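Local coordinates for protein putative Glycerophosphoryl diester phosphodiesterase (Silicibacter pomeroyi, PDB 3L12) that is a putative member of the glycerophosphoryl diester phosphodiesterase family, has a TIM-barrel fold and binds a magnesium ion, at residues D52-A57 with R87-M92; D58-V63 with M92-I97; H65-A70 with E149-P154; A161-M166 with D189-G194. All blocks are in the same frame, centred on the assembly; numbering follows the deposited sequence.

Contact 1 (D52-A57 with R87-M92). With MG (magnesium ion), chain C.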
loop_
_atom_site.group_PDB
_atom_site.type_symbol
_atom_site.label_atom_id
_atom_site.label_comp_id
_atom_site.label_asym_id
_atom_site.label_seq_id
_atom_site.Cartn_x
_atom_site.Cartn_y
_atom_site.Cartn_z
ATOM N N ASP A 52 2.194 0.222 18.778
ATOM C CA ASP A 52 1.835 -0.100 20.163
ATOM C C ASP A 52 2.759 -1.159 20.681
ATOM O O ASP A 52 3.143 -2.070 19.888
ATOM C CB ASP A 52 0.410 -0.594 20.220
ATOM C CG ASP A 52 -0.530 0.300 19.434
ATOM O OD1 ASP A 52 -0.867 1.411 19.964
ATOM O OD2 ASP A 52 -0.917 -0.112 18.304
ATOM N N VAL A 53 3.065 -1.086 21.978
ATOM C CA VAL A 53 3.930 -2.076 22.594
ATOM C C VAL A 53 3.271 -2.624 23.851
ATOM O O VAL A 53 2.741 -1.877 24.653
ATOM C CB VAL A 53 5.316 -1.506 22.918
ATOM C CG1 VAL A 53 6.241 -2.557 23.614
ATOM C CG2 VAL A 53 5.967 -0.957 21.624
ATOM N N VAL A 54 3.286 -3.955 23.944
ATOM C CA VAL A 54 2.715 -4.719 25.044
ATOM C C VAL A 54 3.750 -5.779 25.496
ATOM O O VAL A 54 4.562 -6.283 24.677
ATOM C CB VAL A 54 1.393 -5.381 24.507
ATOM C CG1 VAL A 54 0.832 -6.345 25.504
ATOM C CG2 VAL A 54 0.361 -4.294 24.046
HETATM N N MSE A 55 3.764 -6.130 26.795
HETATM C CA MSE A 55 4.668 -7.137 27.315
HETATM C C MSE A 55 4.117 -8.583 27.284
HETATM O O MSE A 55 2.977 -8.793 27.672
HETATM C CB MSE A 55 5.001 -6.838 28.770
HETATM C CG MSE A 55 5.658 -5.489 29.060
HETATM SE SE MSE A 55 7.352 -5.320 28.122
HETATM C CE MSE A 55 8.276 -6.516 28.752
ATOM N N THR A 56 4.953 -9.522 26.869
ATOM C CA THR A 56 4.609 -10.943 26.965
ATOM C C THR A 56 4.896 -11.452 28.390
ATOM O O THR A 56 5.496 -10.771 29.236
ATOM C CB THR A 56 5.443 -11.770 25.987
ATOM O OG1 THR A 56 6.811 -11.708 26.381
ATOM C CG2 THR A 56 5.277 -11.254 24.513
ATOM N N ALA A 57 4.514 -12.708 28.643
ATOM C CA ALA A 57 4.771 -13.336 29.945
ATOM C C ALA A 57 6.248 -13.425 30.243
ATOM O O ALA A 57 6.664 -13.320 31.409
ATOM C CB ALA A 57 4.176 -14.760 29.972
ATOM N N ARG A 87 -7.177 -14.114 24.137
ATOM C CA ARG A 87 -6.037 -14.513 24.924
ATOM C C ARG A 87 -5.220 -13.330 25.412
ATOM O O ARG A 87 -4.922 -12.397 24.625
ATOM C CB ARG A 87 -5.187 -15.372 24.033
ATOM C CG ARG A 87 -5.870 -16.643 23.555
ATOM C CD ARG A 87 -4.900 -17.454 22.638
ATOM N NE ARG A 87 -5.680 -18.424 21.863
ATOM C CZ ARG A 87 -5.176 -19.336 21.041
ATOM N NH1 ARG A 87 -3.873 -19.515 20.908
ATOM N NH2 ARG A 87 -6.024 -20.104 20.386
ATOM N N GLN A 88 -4.834 -13.393 26.681
ATOM C CA GLN A 88 -4.119 -12.311 27.352
ATOM C C GLN A 88 -2.637 -12.419 27.024
ATOM O O GLN A 88 -1.969 -13.402 27.345
ATOM C CB GLN A 88 -4.338 -12.387 28.843
ATOM C CG GLN A 88 -3.753 -11.245 29.646
ATOM C CD GLN A 88 -3.964 -11.430 31.167
ATOM O OE1 GLN A 88 -4.368 -12.482 31.634
ATOM N NE2 GLN A 88 -3.601 -10.417 31.930
ATOM N N VAL A 89 -2.118 -11.360 26.437
ATOM C CA VAL A 89 -0.720 -11.380 25.981
ATOM C C VAL A 89 0.292 -11.601 27.132
ATOM O O VAL A 89 1.275 -12.325 26.966
ATOM C CB VAL A 89 -0.373 -10.103 25.121
ATOM C CG1 VAL A 89 1.135 -9.979 24.889
ATOM C CG2 VAL A 89 -1.157 -10.072 23.778
ATOM N N ALA A 90 0.038 -10.992 28.280
ATOM C CA ALA A 90 0.910 -11.082 29.470
ATOM C C ALA A 90 1.001 -12.510 30.027
ATOM O O ALA A 90 1.867 -12.804 30.877
ATOM C CB ALA A 90 0.417 -10.133 30.555
ATOM N N GLU A 91 0.042 -13.352 29.640
ATOM C CA GLU A 91 0.035 -14.766 30.049
ATOM C C GLU A 91 0.587 -15.734 28.998
ATOM O O GLU A 91 0.536 -16.940 29.222
ATOM C CB GLU A 91 -1.388 -15.182 30.433
ATOM C CG GLU A 91 -1.881 -14.520 31.743
ATOM C CD GLU A 91 -1.210 -15.060 33.017
ATOM O OE1 GLU A 91 -0.550 -16.139 32.976
ATOM O OE2 GLU A 91 -1.356 -14.428 34.114
HETATM N N MSE A 92 1.048 -15.215 27.856
HETATM C CA MSE A 92 1.628 -15.994 26.759
HETATM C C MSE A 92 3.096 -15.686 26.589
HETATM O O MSE A 92 3.525 -14.522 26.721
HETATM C CB MSE A 92 0.943 -15.646 25.423
HETATM C CG MSE A 92 -0.516 -15.810 25.466
HETATM SE SE MSE A 92 -1.378 -15.244 23.801
HETATM C CE MSE A 92 -0.660 -16.623 22.710
HETATM MG MG MG C . -1.983 3.015 19.277
HETATM O O HOH W 1 -2.066 2.066 17.430
HETATM O O HOH W 2 -3.775 2.003 19.840
#
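Ala57 and Met92 join where the end of a barrel strand meets a single 3-10 turn: Ala57 N donates to Met92 O over 2.8 Å, nearly straight at 165°, the donor standing above the carbonyl plane. The tight part lies around this bond. Val89 CG1, opposite its own backbone N (chi1 168°), sits 3.5 Å from Met55 O, and Ala90 CA-H faces the same Met55 O at 3.6 Å. Thr56 brings its CB to 3.4 Å from Met92 O, while its hydroxyl is hydrogen-bonded to Asp58 and to the backbone N of Val60. A small alanine fits between two carbonyls, Ala57 CB lying 3.2 Å from Ala90 O and 3.3 Å from Met92 O. The modelled conformer of Val54 also meets Val89 CG1, a small apolar patch that suits short, stiff valines. The other side faces solvent: Ala57 is exposed, and Glu91 starts its side chain away from the strand and is exposed too, as suits a charge. At the inner end of 52-57, Asp52 OD1 binds magnesium at 2.1 Å, a site shared with Glu50 and Glu149. Strand 48-55 runs between strands 19-23 and 145-150 with 61-63 antiparallel to it; helix 160-176 packs on Val53 and Met55, and helix 94-98 places Ile97 against Thr56, Val89 and Met92.

Contact 2 (D58-V63 with M92-I97)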
loop_
_atom_site.group_PDB
_atom_site.type_symbol
_atom_site.label_atom_id
_atom_site.label_comp_id
_atom_site.label_asym_id
_atom_site.label_seq_id
_atom_site.Cartn_x
_atom_site.Cartn_y
_atom_site.Cartn_z
ATOM N N ASP A 58 7.046 -13.630 29.197
ATOM C CA ASP A 58 8.492 -13.770 29.363
ATOM C C ASP A 58 9.259 -12.468 29.219
ATOM O O ASP A 58 10.479 -12.489 29.019
ATOM C CB ASP A 58 9.078 -14.918 28.502
ATOM C CG ASP A 58 8.724 -14.848 27.000
ATOM O OD1 ASP A 58 7.725 -14.224 26.523
ATOM O OD2 ASP A 58 9.483 -15.550 26.284
ATOM N N GLY A 59 8.545 -11.350 29.334
ATOM C CA GLY A 59 9.168 -10.029 29.377
ATOM C C GLY A 59 9.655 -9.472 28.061
ATOM O O GLY A 59 10.577 -8.634 28.045
ATOM N N VAL A 60 9.036 -9.887 26.972
ATOM C CA VAL A 60 9.427 -9.394 25.637
ATOM C C VAL A 60 8.467 -8.268 25.208
ATOM O O VAL A 60 7.254 -8.479 25.159
ATOM C CB VAL A 60 9.468 -10.512 24.547
ATOM C CG1 VAL A 60 9.969 -9.974 23.194
ATOM C CG2 VAL A 60 10.353 -11.671 24.965
ATOM N N PRO A 61 8.990 -7.060 24.931
ATOM C CA PRO A 61 8.123 -6.027 24.350
ATOM C C PRO A 61 7.803 -6.398 22.897
ATOM O O PRO A 61 8.722 -6.608 22.085
ATOM C CB PRO A 61 8.974 -4.750 24.404
ATOM C CG PRO A 61 10.117 -5.088 25.287
ATOM C CD PRO A 61 10.340 -6.554 25.210
ATOM N N VAL A 62 6.522 -6.514 22.589
ATOM C CA VAL A 62 6.060 -6.902 21.243
ATOM C C VAL A 62 5.128 -5.827 20.710
ATOM O O VAL A 62 4.521 -5.052 21.470
ATOM C CB VAL A 62 5.388 -8.299 21.204
ATOM C CG1 VAL A 62 6.423 -9.387 21.569
ATOM C CG2 VAL A 62 4.170 -8.347 22.093
ATOM N N VAL A 63 5.016 -5.812 19.374
ATOM C CA VAL A 63 4.258 -4.801 18.681
ATOM C C VAL A 63 2.869 -5.329 18.297
ATOM O O VAL A 63 2.735 -6.057 17.305
ATOM C CB VAL A 63 5.023 -4.299 17.457
ATOM C CG1 VAL A 63 4.262 -3.131 16.811
ATOM C CG2 VAL A 63 6.458 -3.855 17.847
HETATM N N MSE A 92 1.048 -15.215 27.856
HETATM C CA MSE A 92 1.628 -15.994 26.759
HETATM C C MSE A 92 3.096 -15.686 26.589
HETATM O O MSE A 92 3.525 -14.522 26.721
HETATM C CB MSE A 92 0.943 -15.646 25.423
HETATM C CG MSE A 92 -0.516 -15.810 25.466
HETATM SE SE MSE A 92 -1.378 -15.244 23.801
HETATM C CE MSE A 92 -0.660 -16.623 22.710
ATOM N N THR A 93 3.874 -16.700 26.255
ATOM C CA THR A 93 5.263 -16.490 25.921
ATOM C C THR A 93 5.332 -15.918 24.524
ATOM O O THR A 93 4.395 -16.056 23.714
ATOM C CB THR A 93 6.094 -17.768 25.963
ATOM O OG1 THR A 93 5.673 -18.663 24.928
ATOM C CG2 THR A 93 6.009 -18.458 27.367
ATOM N N TYR A 94 6.453 -15.266 24.198
ATOM C CA TYR A 94 6.613 -14.753 22.866
ATOM C C TYR A 94 6.550 -15.913 21.844
ATOM O O TYR A 94 5.939 -15.762 20.784
ATOM C CB TYR A 94 7.915 -13.953 22.671
ATOM C CG TYR A 94 8.003 -13.471 21.244
ATOM C CD1 TYR A 94 7.028 -12.652 20.709
ATOM C CD2 TYR A 94 9.029 -13.871 20.404
ATOM C CE1 TYR A 94 7.043 -12.240 19.369
ATOM C CE2 TYR A 94 9.052 -13.439 19.073
ATOM C CZ TYR A 94 8.035 -12.638 18.565
ATOM O OH TYR A 94 8.072 -12.199 17.257
ATOM N N ALA A 95 7.116 -17.071 22.176
ATOM C CA ALA A 95 7.051 -18.225 21.239
ATOM C C ALA A 95 5.603 -18.655 20.927
ATOM O O ALA A 95 5.274 -18.950 19.786
ATOM C CB ALA A 95 7.843 -19.402 21.757
ATOM N N GLU A 96 4.753 -18.646 21.934
ATOM C CA GLU A 96 3.341 -18.979 21.750
ATOM C C GLU A 96 2.656 -17.957 20.865
ATOM O O GLU A 96 1.775 -18.306 20.057
ATOM C CB GLU A 96 2.655 -19.089 23.103
ATOM C CG GLU A 96 3.174 -20.291 23.852
ATOM C CD GLU A 96 3.016 -20.224 25.378
ATOM O OE1 GLU A 96 2.439 -19.245 25.900
ATOM O OE2 GLU A 96 3.477 -21.212 26.055
ATOM N N ILE A 97 2.990 -16.676 21.034
ATOM C CA ILE A 97 2.409 -15.623 20.225
ATOM C C ILE A 97 2.861 -15.746 18.789
ATOM O O ILE A 97 2.096 -15.554 17.840
ATOM C CB ILE A 97 2.752 -14.217 20.760
ATOM C CG1 ILE A 97 1.973 -13.989 22.073
ATOM C CG2 ILE A 97 2.426 -13.162 19.691
ATOM C CD1 ILE A 97 2.507 -12.795 22.883
HETATM O O HOH W 3 9.153 -17.209 24.249
#
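The backbones come nearest at Asp58 and Thr93, whose CA atoms lie 5.4 Å apart, where the turn leading into strand 61-63 faces the first turn of helix 94-98. That helix opens with a capping box: Thr93 OG1 accepts from Glu96 N at 3.1 Å, and Glu96 OE1 in return takes the N-H of Thr93 N at 2.9 Å, from above the carboxylate plane. Threonine suits an N-cap because its hydroxyl can accept a helix N-H that has no carbonyl ahead of it. Asp58 serves the same helix start from across the contact. Its CG stands between its backbone N and carbonyl carbon (chi1 53°), which folds the carboxylate over toward the helix; besides its bond to Thr56, Asp58 OD1 takes Tyr94 N on its syn side at 2.8 Å, with an N-H...O angle of 146°. The negative charge beside the helix N-terminus would be favoured by the helix dipole. OD2 accepts from a water that in turn accepts from Ala95 N, so the carboxylate serves a second amide indirectly. Below this polar rim the contact is apolar. Tyr94 packs on Val60 and Val62 and also touches Glu131 of helix 129-137, and its hydroxyl bonds to the carbonyl of Val126. Val60 CG2 rests 4.1 Å from Tyr94 CB, and the closest apolar touch is Val62 CG1 against Tyr94 CD1, 3.4 Å away.

Contact 3 (H65-A70 with E149-P154). With MG (magnesium ion), chain C.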
loop_
_atom_site.group_PDB
_atom_site.type_symbol
_atom_site.label_atom_id
_atom_site.label_comp_id
_atom_site.label_asym_id
_atom_site.label_seq_id
_atom_site.Cartn_x
_atom_site.Cartn_y
_atom_site.Cartn_z
ATOM N N HIS A 65 -1.585 -4.129 19.194
ATOM C CA HIS A 65 -2.363 -2.985 19.642
ATOM C C HIS A 65 -3.017 -3.099 20.976
ATOM O O HIS A 65 -3.320 -2.069 21.578
ATOM C CB HIS A 65 -3.445 -2.604 18.602
ATOM C CG HIS A 65 -4.731 -3.376 18.735
ATOM N ND1 HIS A 65 -4.876 -4.674 18.300
ATOM C CD2 HIS A 65 -5.921 -3.025 19.267
ATOM C CE1 HIS A 65 -6.100 -5.095 18.578
ATOM N NE2 HIS A 65 -6.767 -4.098 19.120
ATOM N N ASN A 66 -3.274 -4.332 21.421
ATOM C CA ASN A 66 -3.913 -4.556 22.699
ATOM C C ASN A 66 -3.295 -5.667 23.557
ATOM O O ASN A 66 -2.530 -6.503 23.108
ATOM C CB ASN A 66 -5.374 -4.884 22.440
ATOM C CG ASN A 66 -6.227 -4.723 23.660
ATOM O OD1 ASN A 66 -5.913 -3.897 24.554
ATOM N ND2 ASN A 66 -7.273 -5.546 23.761
ATOM N N HIS A 67 -3.613 -5.590 24.853
ATOM C CA HIS A 67 -3.097 -6.559 25.841
ATOM C C HIS A 67 -3.771 -7.936 25.715
ATOM O O HIS A 67 -3.375 -8.870 26.414
ATOM C CB HIS A 67 -3.170 -5.954 27.255
ATOM C CG HIS A 67 -4.451 -5.284 27.528
ATOM N ND1 HIS A 67 -5.651 -5.963 27.525
ATOM C CD2 HIS A 67 -4.746 -3.982 27.774
ATOM C CE1 HIS A 67 -6.631 -5.113 27.791
ATOM N NE2 HIS A 67 -6.110 -3.905 27.928
ATOM N N HIS A 68 -4.798 -8.046 24.870
ATOM C CA HIS A 68 -5.405 -9.302 24.462
ATOM C C HIS A 68 -5.384 -9.378 22.924
ATOM O O HIS A 68 -5.409 -8.342 22.247
ATOM C CB HIS A 68 -6.814 -9.435 24.978
ATOM C CG HIS A 68 -6.903 -9.684 26.461
ATOM N ND1 HIS A 68 -6.621 -8.720 27.414
ATOM C CD2 HIS A 68 -7.290 -10.789 27.152
ATOM C CE1 HIS A 68 -6.782 -9.247 28.623
ATOM N NE2 HIS A 68 -7.205 -10.497 28.489
ATOM N N LEU A 69 -5.345 -10.589 22.377
ATOM C CA LEU A 69 -5.317 -10.795 20.937
ATOM C C LEU A 69 -6.743 -10.889 20.391
ATOM O O LEU A 69 -7.596 -11.597 20.925
ATOM C CB LEU A 69 -4.524 -12.027 20.545
ATOM C CG LEU A 69 -3.050 -12.048 20.976
ATOM C CD1 LEU A 69 -2.329 -13.334 20.512
ATOM C CD2 LEU A 69 -2.282 -10.782 20.508
ATOM N N ALA A 70 -7.023 -10.161 19.315
ATOM C CA ALA A 70 -8.399 -10.122 18.766
ATOM C C ALA A 70 -8.599 -11.220 17.734
ATOM O O ALA A 70 -7.753 -11.366 16.842
ATOM C CB ALA A 70 -8.655 -8.730 18.094
ATOM N N GLU A 149 3.516 3.883 21.452
ATOM C CA GLU A 149 2.388 3.822 22.407
ATOM C C GLU A 149 2.634 2.665 23.385
ATOM O O GLU A 149 2.573 1.483 22.997
ATOM C CB GLU A 149 1.028 3.677 21.733
ATOM C CG GLU A 149 -0.091 3.894 22.748
ATOM C CD GLU A 149 -1.508 3.687 22.267
ATOM O OE1 GLU A 149 -1.791 3.785 21.072
ATOM O OE2 GLU A 149 -2.387 3.484 23.177
ATOM N N LEU A 150 2.892 3.003 24.643
ATOM C CA LEU A 150 2.977 1.995 25.690
ATOM C C LEU A 150 1.548 1.631 26.104
ATOM O O LEU A 150 0.809 2.518 26.548
ATOM C CB LEU A 150 3.735 2.532 26.878
ATOM C CG LEU A 150 5.253 2.736 26.661
ATOM C CD1 LEU A 150 5.473 4.150 26.197
ATOM C CD2 LEU A 150 6.064 2.452 27.904
ATOM N N LYS A 151 1.185 0.356 25.926
ATOM C CA LYS A 151 -0.171 -0.187 26.200
ATOM C C LYS A 151 -0.027 -1.068 27.425
ATOM O O LYS A 151 0.462 -2.211 27.377
ATOM C CB LYS A 151 -0.734 -0.947 24.989
ATOM C CG LYS A 151 -2.210 -1.377 25.092
ATOM C CD LYS A 151 -3.092 -0.142 24.896
ATOM C CE LYS A 151 -4.535 -0.449 24.519
ATOM N NZ LYS A 151 -5.353 -0.559 25.758
ATOM N N SER A 152 -0.386 -0.497 28.560
ATOM C CA SER A 152 -0.353 -1.239 29.817
ATOM C C SER A 152 -1.584 -2.175 29.910
ATOM O O SER A 152 -2.633 -1.927 29.288
ATOM C CB SER A 152 -0.350 -0.258 30.968
ATOM O OG SER A 152 -1.368 0.681 30.731
ATOM N N ASP A 153 -1.435 -3.226 30.694
ATOM C CA ASP A 153 -2.482 -4.223 30.918
ATOM C C ASP A 153 -3.027 -3.869 32.275
ATOM O O ASP A 153 -2.254 -3.814 33.247
ATOM C CB ASP A 153 -1.885 -5.619 30.943
ATOM C CG ASP A 153 -2.937 -6.726 31.160
ATOM O OD1 ASP A 153 -4.036 -6.439 31.720
ATOM O OD2 ASP A 153 -2.629 -7.894 30.756
ATOM N N PRO A 154 -4.347 -3.626 32.366
ATOM C CA PRO A 154 -4.909 -3.241 33.676
ATOM C C PRO A 154 -4.689 -4.271 34.807
ATOM O O PRO A 154 -4.857 -3.923 35.983
ATOM C CB PRO A 154 -6.411 -3.075 33.398
ATOM C CG PRO A 154 -6.635 -3.598 32.004
ATOM C CD PRO A 154 -5.358 -3.590 31.291
HETATM MG MG MG C . -1.983 3.015 19.277
HETATM O O HOH W 4 -1.657 -8.645 28.520
HETATM O O HOH W 2 -3.775 2.003 19.840
HETATM O O HOH W 1 -2.066 2.066 17.430
#
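His67 carries this contact, its imidazole lying against Ser152, Asp153 and Pro154. CG stands between the backbone N and the carbonyl carbon (chi1 45°), and the second torsion turns the ring so that one face receives Pro154: Pro154 CD lies 3.8 Å from the His67 ring centroid and 29° off the normal, a CH-pi contact that suits proline, whose CD is polarised by the neighbouring nitrogen. Ser152 O comes to the ring edge, near its plane, 3.3 Å from His67 CD2. Asn66 lays OD1 over the centre of the other face, opposite Pro154 and 3.3 Å from the His67 ring plane, and the ring is held in rotation by a 2.9 Å hydrogen bond between His67 ND1 and His68 ND1. Asp153 crosses His67 at about a right angle, Asp153 CB 3.9 Å from His67 CB, yet the carboxylate and ring planes are only 18° apart. A water donating to both His67 O and Asp153 OD2 ties the segments together; OD2 also bonds to Gln88 NE2, and OD1 accepts from Ala155 N. The flexible chain of Lys151 bends at chi2 and chi4, its CE 3.6 Å from His65 O, leaving NZ near Asn66 OD1 and the His67 ring without a bond to either. Glu149 instead reaches out extended and binds magnesium through OE1 at 2.0 Å, alongside Glu50 and Asp52, the usual barrel position for a metal site, at the C-terminal ends of the strands. Strand 145-150 runs between 48-55 and 183-187, while the loop 65-70 pairs by backbone with Arg87 and Val89; Leu150 packs against helix 190-199.

Contact 4 (A161-M166 with D189-G194)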
loop_
_atom_site.group_PDB
_atom_site.type_symbol
_atom_site.label_atom_id
_atom_site.label_comp_id
_atom_site.label_asym_id
_atom_site.label_seq_id
_atom_site.Cartn_x
_atom_site.Cartn_y
_atom_site.Cartn_z
ATOM N N ALA A 161 6.144 -2.374 40.397
ATOM C CA ALA A 161 7.423 -2.921 39.922
ATOM C C ALA A 161 7.313 -3.434 38.485
ATOM O O ALA A 161 8.169 -3.125 37.670
ATOM C CB ALA A 161 7.953 -4.014 40.859
ATOM N N ALA A 162 6.269 -4.220 38.185
ATOM C CA ALA A 162 6.038 -4.708 36.821
ATOM C C ALA A 162 5.840 -3.575 35.829
ATOM O O ALA A 162 6.315 -3.649 34.691
ATOM C CB ALA A 162 4.823 -5.644 36.767
ATOM N N ARG A 163 5.099 -2.547 36.214
ATOM C CA ARG A 163 4.886 -1.396 35.333
ATOM C C ARG A 163 6.226 -0.678 35.039
ATOM O O ARG A 163 6.496 -0.304 33.887
ATOM C CB ARG A 163 3.864 -0.444 35.942
ATOM C CG ARG A 163 2.449 -1.041 35.992
ATOM C CD ARG A 163 1.515 -0.244 36.917
ATOM N NE ARG A 163 1.521 1.191 36.619
ATOM C CZ ARG A 163 0.919 1.772 35.580
ATOM N NH1 ARG A 163 0.246 1.049 34.680
ATOM N NH2 ARG A 163 0.989 3.102 35.430
ATOM N N ALA A 164 7.069 -0.542 36.063
ATOM C CA ALA A 164 8.396 0.083 35.908
ATOM C C ALA A 164 9.277 -0.802 35.020
ATOM O O ALA A 164 10.105 -0.309 34.240
ATOM C CB ALA A 164 9.093 0.303 37.274
ATOM N N GLU A 165 9.112 -2.118 35.169
ATOM C CA GLU A 165 9.846 -3.087 34.363
ATOM C C GLU A 165 9.476 -2.958 32.885
ATOM O O GLU A 165 10.319 -3.116 32.013
ATOM C CB GLU A 165 9.590 -4.502 34.831
ATOM C CG GLU A 165 10.309 -4.860 36.145
ATOM C CD GLU A 165 9.778 -6.146 36.764
ATOM O OE1 GLU A 165 9.065 -6.892 36.068
ATOM O OE2 GLU A 165 10.073 -6.394 37.945
HETATM N N MSE A 166 8.209 -2.700 32.606
HETATM C CA MSE A 166 7.765 -2.505 31.201
HETATM C C MSE A 166 8.530 -1.345 30.591
HETATM O O MSE A 166 9.114 -1.445 29.514
HETATM C CB MSE A 166 6.276 -2.237 31.126
HETATM C CG MSE A 166 5.855 -1.722 29.738
HETATM SE SE MSE A 166 3.964 -1.726 29.480
HETATM C CE MSE A 166 4.142 -1.796 27.629
ATOM N N ASP A 189 -1.930 5.938 29.488
ATOM C CA ASP A 189 -1.580 5.690 30.927
ATOM C C ASP A 189 -0.654 6.820 31.344
ATOM O O ASP A 189 0.572 6.745 31.192
ATOM C CB ASP A 189 -0.922 4.304 31.023
ATOM C CG ASP A 189 -0.813 3.777 32.441
ATOM O OD1 ASP A 189 -0.681 4.598 33.348
ATOM O OD2 ASP A 189 -0.843 2.521 32.594
ATOM N N TRP A 190 -1.245 7.878 31.869
ATOM C CA TRP A 190 -0.521 9.068 32.209
ATOM C C TRP A 190 0.440 8.826 33.374
ATOM O O TRP A 190 1.497 9.434 33.418
ATOM C CB TRP A 190 -1.523 10.173 32.504
ATOM C CG TRP A 190 -2.228 10.760 31.292
ATOM C CD1 TRP A 190 -2.323 10.218 30.047
ATOM C CD2 TRP A 190 -2.992 11.974 31.261
ATOM N NE1 TRP A 190 -3.054 11.046 29.225
ATOM C CE2 TRP A 190 -3.490 12.120 29.950
ATOM C CE3 TRP A 190 -3.255 12.972 32.197
ATOM C CZ2 TRP A 190 -4.217 13.237 29.545
ATOM C CZ3 TRP A 190 -4.022 14.067 31.803
ATOM C CH2 TRP A 190 -4.481 14.184 30.477
ATOM N N ALA A 191 0.080 7.927 34.292
ATOM C CA ALA A 191 0.986 7.633 35.389
ATOM C C ALA A 191 2.228 6.987 34.823
ATOM O O ALA A 191 3.315 7.291 35.266
ATOM C CB ALA A 191 0.307 6.740 36.475
ATOM N N LEU A 192 2.059 6.112 33.833
ATOM C CA LEU A 192 3.176 5.442 33.177
ATOM C C LEU A 192 4.100 6.451 32.492
ATOM O O LEU A 192 5.306 6.251 32.476
ATOM C CB LEU A 192 2.698 4.363 32.182
ATOM C CG LEU A 192 3.684 3.242 31.799
ATOM C CD1 LEU A 192 4.042 2.345 32.997
ATOM C CD2 LEU A 192 3.120 2.386 30.618
ATOM N N LEU A 193 3.539 7.536 31.949
ATOM C CA LEU A 193 4.346 8.573 31.310
ATOM C C LEU A 193 5.229 9.276 32.365
ATOM O O LEU A 193 6.334 9.690 32.066
ATOM C CB LEU A 193 3.478 9.575 30.530
ATOM C CG LEU A 193 2.748 9.007 29.329
ATOM C CD1 LEU A 193 1.756 10.038 28.776
ATOM C CD2 LEU A 193 3.749 8.530 28.241
ATOM N N GLY A 194 4.748 9.382 33.599
ATOM C CA GLY A 194 5.568 9.915 34.683
ATOM C C GLY A 194 6.771 9.031 34.932
ATOM O O GLY A 194 7.860 9.537 35.206
#
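Arg163 and Asp189 form a salt bridge between two neighbouring helices. The guanidinium meets the carboxylate end-on, one nitrogen to each oxygen: Arg163 NH1 to Asp189 OD2 at 2.8 Å with an N-H...O angle of 171°, and Arg163 NH2 to Asp189 OD1 at 3.1 Å, also nearly straight. Both oxygens are met on their syn sides and lie close to the guanidinium plane, though the two groups are twisted 28° apart. A bend at chi3 carries the long arginine chain across to the aspartate. Hydrogen bonds extend the grip. Asp189 is the N-cap of helix 190-199, its OD1 accepting from Leu192 N at 3.2 Å, on the same face as Arg163 NH2; OD2 also bonds to the hydroxyl of Ser152. Aspartate fits because one carboxylate can cap a helix and pair with a cation together. Van der Waals contacts complete it. Leu192 CD1 lies over one guanidinium face, toward the rim, and the Ala191 CB methyl is 3.8 Å from Arg163 NH2. The apolar touch is the selenium of Met166, a selenomethionine in this model, 4.3 Å from Leu192 CD2. Segments 161-166 and 190-194 cross at -67°, their axes 10.5 Å apart. Helices 160-176 and 190-199 follow strands 145-150 and 183-187, which pair in parallel, and Trp190 reaches on to helix 237-244.

In the fold
Contacts 1 and 3 share the magnesium site through Asp52 and Glu149 on adjacent strands, and are tied again where Val89 N meets His67 O. Contacts 1 and 2 share Met92 and are joined by strands 48-55 and 61-63. Contact 3 lies at the surface and relies on a histidine ring packed by proline and on a bridging water, with lysine only alongside, whereas contacts 1, 2 and 4 are partly buried and combine apolar side chains with a few directed bonds. Contacts 2 and 4 both cap a helix start, one with a threonine-glutamate box, the other with an aspartate also held by arginine. Contact 4 touches contact 3 through Ser152 and contacts 1 and 3 through Met166, but not contact 2.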